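PDB 3W8S: glutathione S-transferase-3 from Necator americanus, which probably catalyses the conjugation of glutathione to electrophilic halide compounds, a detoxification reaction of the sigma-class glutathione S-transferases. Local coordinates for residues R12-I21 / F155-E166. Sequence-based numbering, arbitrary orientation.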
loop_
_atom_site.group_PDB
_atom_site.type_symbol
_atom_site.label_atom_id
_atom_site.label_comp_id
_atom_site.label_asym_id
_atom_site.label_seq_id
_atom_site.Cartn_x
_atom_site.Cartn_y
_atom_site.Cartn_z
ATOM N N ARG A 12 14.323 13.090 -3.632
ATOM C CA ARG A 12 14.438 11.637 -3.447
ATOM C C ARG A 12 13.004 11.171 -3.252
ATOM O O ARG A 12 12.493 10.425 -4.079
ATOM C CB ARG A 12 15.358 11.306 -2.244
ATOM C CG ARG A 12 16.831 11.656 -2.496
ATOM C CD ARG A 12 17.624 11.634 -1.154
ATOM N NE ARG A 12 17.723 13.024 -0.666
ATOM C CZ ARG A 12 17.111 13.388 0.443
ATOM N NH1 ARG A 12 16.472 12.463 1.068
ATOM N NH2 ARG A 12 17.133 14.607 0.919
ATOM N N GLY A 13 12.380 11.640 -2.168
ATOM C CA GLY A 13 10.931 11.472 -1.889
ATOM C C GLY A 13 10.522 10.022 -2.121
ATOM O O GLY A 13 11.271 9.025 -1.778
ATOM N N ALA A 14 9.365 9.902 -2.781
ATOM C CA ALA A 14 8.709 8.605 -2.958
ATOM C C ALA A 14 9.338 7.776 -4.132
ATOM O O ALA A 14 9.039 6.599 -4.263
ATOM C CB ALA A 14 7.181 8.798 -3.135
ATOM N N ALA A 15 10.242 8.380 -4.939
ATOM C CA ALA A 15 10.844 7.697 -6.088
ATOM C C ALA A 15 12.135 7.004 -5.719
ATOM O O ALA A 15 12.648 6.210 -6.511
ATOM C CB ALA A 15 11.140 8.700 -7.206
ATOM N N GLU A 16 12.747 7.364 -4.592
ATOM C CA GLU A 16 14.207 7.057 -4.409
ATOM C C GLU A 16 14.494 5.555 -4.336
ATOM O O GLU A 16 15.501 5.095 -4.837
ATOM C CB GLU A 16 14.674 7.733 -3.108
ATOM C CG GLU A 16 16.144 7.575 -2.730
ATOM C CD GLU A 16 17.148 7.927 -3.841
ATOM O OE1 GLU A 16 16.862 8.740 -4.727
ATOM O OE2 GLU A 16 18.285 7.377 -3.769
ATOM N N ILE A 17 13.609 4.771 -3.695
ATOM C CA ILE A 17 13.868 3.307 -3.625
ATOM C C ILE A 17 13.814 2.640 -4.998
ATOM O O ILE A 17 14.600 1.729 -5.316
ATOM C CB ILE A 17 12.901 2.576 -2.649
ATOM C CG1 ILE A 17 13.113 3.084 -1.208
ATOM C CG2 ILE A 17 13.101 1.061 -2.698
ATOM C CD1 ILE A 17 14.487 3.542 -0.725
ATOM N N ILE A 18 12.882 3.109 -5.829
ATOM C CA ILE A 18 12.810 2.620 -7.204
ATOM C C ILE A 18 14.183 2.871 -7.908
ATOM O O ILE A 18 14.694 1.962 -8.586
ATOM C CB ILE A 18 11.692 3.326 -7.992
ATOM C CG1 ILE A 18 10.286 2.947 -7.400
ATOM C CG2 ILE A 18 11.745 2.965 -9.486
ATOM C CD1 ILE A 18 9.249 4.069 -7.604
ATOM N N ARG A 19 14.761 4.080 -7.759
ATOM C CA ARG A 19 16.107 4.396 -8.337
ATOM C C ARG A 19 17.172 3.454 -7.809
ATOM O O ARG A 19 18.029 2.944 -8.585
ATOM C CB ARG A 19 16.485 5.830 -7.938
ATOM C CG ARG A 19 15.516 6.850 -8.534
ATOM C CD ARG A 19 16.113 8.227 -8.349
ATOM N NE ARG A 19 15.202 9.332 -8.763
ATOM C CZ ARG A 19 14.602 10.199 -7.917
ATOM N NH1 ARG A 19 14.734 10.067 -6.579
ATOM N NH2 ARG A 19 13.788 11.179 -8.445
ATOM N N GLN A 20 17.107 3.182 -6.496
ATOM C CA GLN A 20 18.123 2.290 -5.895
ATOM C C GLN A 20 17.993 0.834 -6.375
ATOM O O GLN A 20 19.017 0.108 -6.451
ATOM C CB GLN A 20 18.068 2.337 -4.375
ATOM C CG GLN A 20 18.359 3.741 -3.882
ATOM C CD GLN A 20 18.366 3.857 -2.381
ATOM O OE1 GLN A 20 18.197 2.847 -1.697
ATOM N NE2 GLN A 20 18.630 5.094 -1.842
ATOM N N ILE A 21 16.766 0.384 -6.661
ATOM C CA ILE A 21 16.585 -0.951 -7.265
ATOM C C ILE A 21 17.229 -1.048 -8.667
ATOM O O ILE A 21 17.972 -2.012 -8.949
ATOM C CB ILE A 21 15.133 -1.411 -7.306
ATOM C CG1 ILE A 21 14.582 -1.549 -5.856
ATOM C CG2 ILE A 21 15.028 -2.764 -8.028
ATOM C CD1 ILE A 21 13.047 -1.397 -5.807
ATOM N N PHE A 155 13.711 -5.035 -1.296
ATOM C CA PHE A 155 13.386 -3.626 -1.244
ATOM C C PHE A 155 12.770 -3.213 0.117
ATOM O O PHE A 155 12.766 -2.036 0.439
ATOM C CB PHE A 155 12.577 -3.138 -2.473
ATOM C CG PHE A 155 11.158 -3.629 -2.541
ATOM C CD1 PHE A 155 10.833 -4.936 -2.928
ATOM C CD2 PHE A 155 10.113 -2.760 -2.253
ATOM C CE1 PHE A 155 9.516 -5.376 -3.043
ATOM C CE2 PHE A 155 8.777 -3.232 -2.319
ATOM C CZ PHE A 155 8.475 -4.544 -2.697
ATOM N N ALA A 156 12.278 -4.174 0.918
ATOM C CA ALA A 156 11.917 -3.756 2.276
ATOM C C ALA A 156 13.153 -3.211 3.029
ATOM O O ALA A 156 13.036 -2.212 3.730
ATOM C CB ALA A 156 11.252 -4.904 3.081
ATOM N N ASP A 157 14.310 -3.875 2.892
ATOM C CA ASP A 157 15.573 -3.425 3.532
ATOM C C ASP A 157 15.880 -2.007 3.023
ATOM O O ASP A 157 16.279 -1.067 3.776
ATOM C CB ASP A 157 16.731 -4.377 3.129
ATOM C CG ASP A 157 16.580 -5.707 3.747
ATOM O OD1 ASP A 157 16.502 -5.729 5.002
ATOM O OD2 ASP A 157 16.544 -6.778 3.038
ATOM N N LEU A 158 15.638 -1.814 1.739
ATOM C CA LEU A 158 16.042 -0.503 1.161
ATOM C C LEU A 158 15.178 0.637 1.772
ATOM O O LEU A 158 15.725 1.691 2.079
ATOM C CB LEU A 158 15.905 -0.501 -0.394
ATOM C CG LEU A 158 16.782 -1.513 -1.149
ATOM C CD1 LEU A 158 16.376 -1.437 -2.643
ATOM C CD2 LEU A 158 18.268 -1.057 -1.004
ATOM N N TYR A 159 13.840 0.479 1.867
ATOM C CA TYR A 159 12.979 1.553 2.452
ATOM C C TYR A 159 13.442 1.873 3.899
ATOM O O TYR A 159 13.520 3.052 4.307
ATOM C CB TYR A 159 11.455 1.169 2.458
ATOM C CG TYR A 159 10.749 1.470 1.117
ATOM C CD1 TYR A 159 10.462 2.790 0.749
ATOM C CD2 TYR A 159 10.371 0.444 0.196
ATOM C CE1 TYR A 159 9.806 3.102 -0.470
ATOM C CE2 TYR A 159 9.718 0.784 -1.056
ATOM C CZ TYR A 159 9.455 2.111 -1.361
ATOM O OH TYR A 159 8.822 2.559 -2.550
ATOM N N LEU A 160 13.703 0.831 4.685
ATOM C CA LEU A 160 13.997 1.048 6.105
ATOM C C LEU A 160 15.338 1.753 6.252
ATOM O O LEU A 160 15.408 2.787 6.917
ATOM C CB LEU A 160 14.011 -0.302 6.883
ATOM C CG LEU A 160 14.505 -0.255 8.336
ATOM C CD1 LEU A 160 13.643 0.694 9.212
ATOM C CD2 LEU A 160 14.613 -1.636 8.944
ATOM N N ALA A 161 16.398 1.251 5.589
ATOM C CA ALA A 161 17.741 1.869 5.718
ATOM C C ALA A 161 17.767 3.318 5.235
ATOM O O ALA A 161 18.436 4.186 5.808
ATOM C CB ALA A 161 18.756 1.035 4.907
ATOM N N GLU A 162 17.087 3.605 4.137
ATOM C CA GLU A 162 17.111 4.961 3.576
ATOM C C GLU A 162 16.400 5.958 4.546
ATOM O O GLU A 162 16.889 7.048 4.851
ATOM C CB GLU A 162 16.441 4.971 2.187
ATOM C CG GLU A 162 16.352 6.381 1.605
ATOM C CD GLU A 162 17.694 6.901 1.013
ATOM O OE1 GLU A 162 18.674 6.135 0.887
ATOM O OE2 GLU A 162 17.748 8.099 0.677
ATOM N N CYS A 163 15.250 5.559 5.024
ATOM C CA CYS A 163 14.502 6.390 5.899
ATOM C C CYS A 163 15.237 6.531 7.234
ATOM O O CYS A 163 15.411 7.630 7.712
ATOM C CB CYS A 163 13.121 5.773 6.034
ATOM S SG CYS A 163 12.594 5.405 7.720
ATOM N N ALA A 164 15.748 5.453 7.804
ATOM C CA ALA A 164 16.544 5.579 9.066
ATOM C C ALA A 164 17.807 6.494 8.813
ATOM O O ALA A 164 18.055 7.446 9.580
ATOM C CB ALA A 164 16.959 4.177 9.583
ATOM N N SER A 165 18.555 6.265 7.712
ATOM C CA SER A 165 19.783 7.042 7.499
ATOM C C SER A 165 19.485 8.505 7.258
ATOM O O SER A 165 20.196 9.374 7.755
ATOM C CB SER A 165 20.645 6.457 6.383
ATOM O OG SER A 165 20.926 5.112 6.760
ATOM N N GLU A 166 18.426 8.787 6.525
ATOM C CA GLU A 166 18.105 10.153 6.227
ATOM C C GLU A 166 17.581 10.925 7.420
ATOM O O GLU A 166 18.009 12.076 7.654
ATOM C CB GLU A 166 17.097 10.245 5.039
ATOM C CG GLU A 166 17.780 9.806 3.710
ATOM C CD GLU A 166 18.971 10.710 3.302
ATOM O OE1 GLU A 166 18.834 11.944 3.488
ATOM O OE2 GLU A 166 20.036 10.194 2.811
HETATM O O HOH W 1 15.609 9.638 0.870
HETATM O O HOH W 2 10.527 4.406 -4.130
HETATM O O HOH W 3 7.603 4.847 -2.151
HETATM O O HOH W 4 18.370 2.010 1.119
#
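Ile-17 projects from helix 16-25 over one face of the Tyr-159 ring, and this is the tight part of the contact. Its CG1 lies 3.5 Å from the centroid of the Tyr-159 ring and 19° off the ring normal, a CH-pi contact. CG1 stands anti to its own carbonyl carbon (chi1 -63°), which lays that branch on the ring. CD1 reaches Leu-158 O at 3.6 Å and CB of Glu-162 at 3.8 Å; CG2, the other branch, meets Leu-158 CB and Phe-155 CB. Ile-17 is thus a knob in a hole formed by Phe-155, Leu-158, Tyr-159 and Glu-162. Toward the C-terminal end of 12-21, CG1 of Ile-21 touches Leu-158 CD1 at 3.7 Å.

Polar groups and waters flank this core, with the partly exposed end at Arg-12 and Glu-166. Gln-20 NE2 donates to Glu-162 OE1 (2.9 Å), above the carboxylate plane, and to Glu-16 OE2; two acceptors, both near the amide plane, fix the amide's rotation, and a water bridges its OE1 to Leu-158 O. Glu-16 and Glu-162 approach as like charges, but Arg-201 forms salt bridges to both, probably offsetting their repulsion, and Trp-197 NE1 bonds Glu-16 OE2. The Arg-12/Glu-166 pairing is loose: OE1 lies 3.4 Å from NH1 but over a guanidinium face, purely electrostatic. Thr-204 O holds Arg-12 NH2, and Lys-169 pairs with Glu-166 OE1. A water at the guanidinium edge links NH1 to Glu-162 OE2. Two further waters join Tyr-159 OH to Ala-14 O.

The two helix segments cross at 124° with axes 9.9 Å apart, joining the thioredoxin-like N-terminal domain to the helical C-terminal domain. Behind the first, Ile-18 packs on strand 4-9 and helix 64-75; beyond the second, Leu-160, Ala-161 and Ser-165 meet helix 179-189.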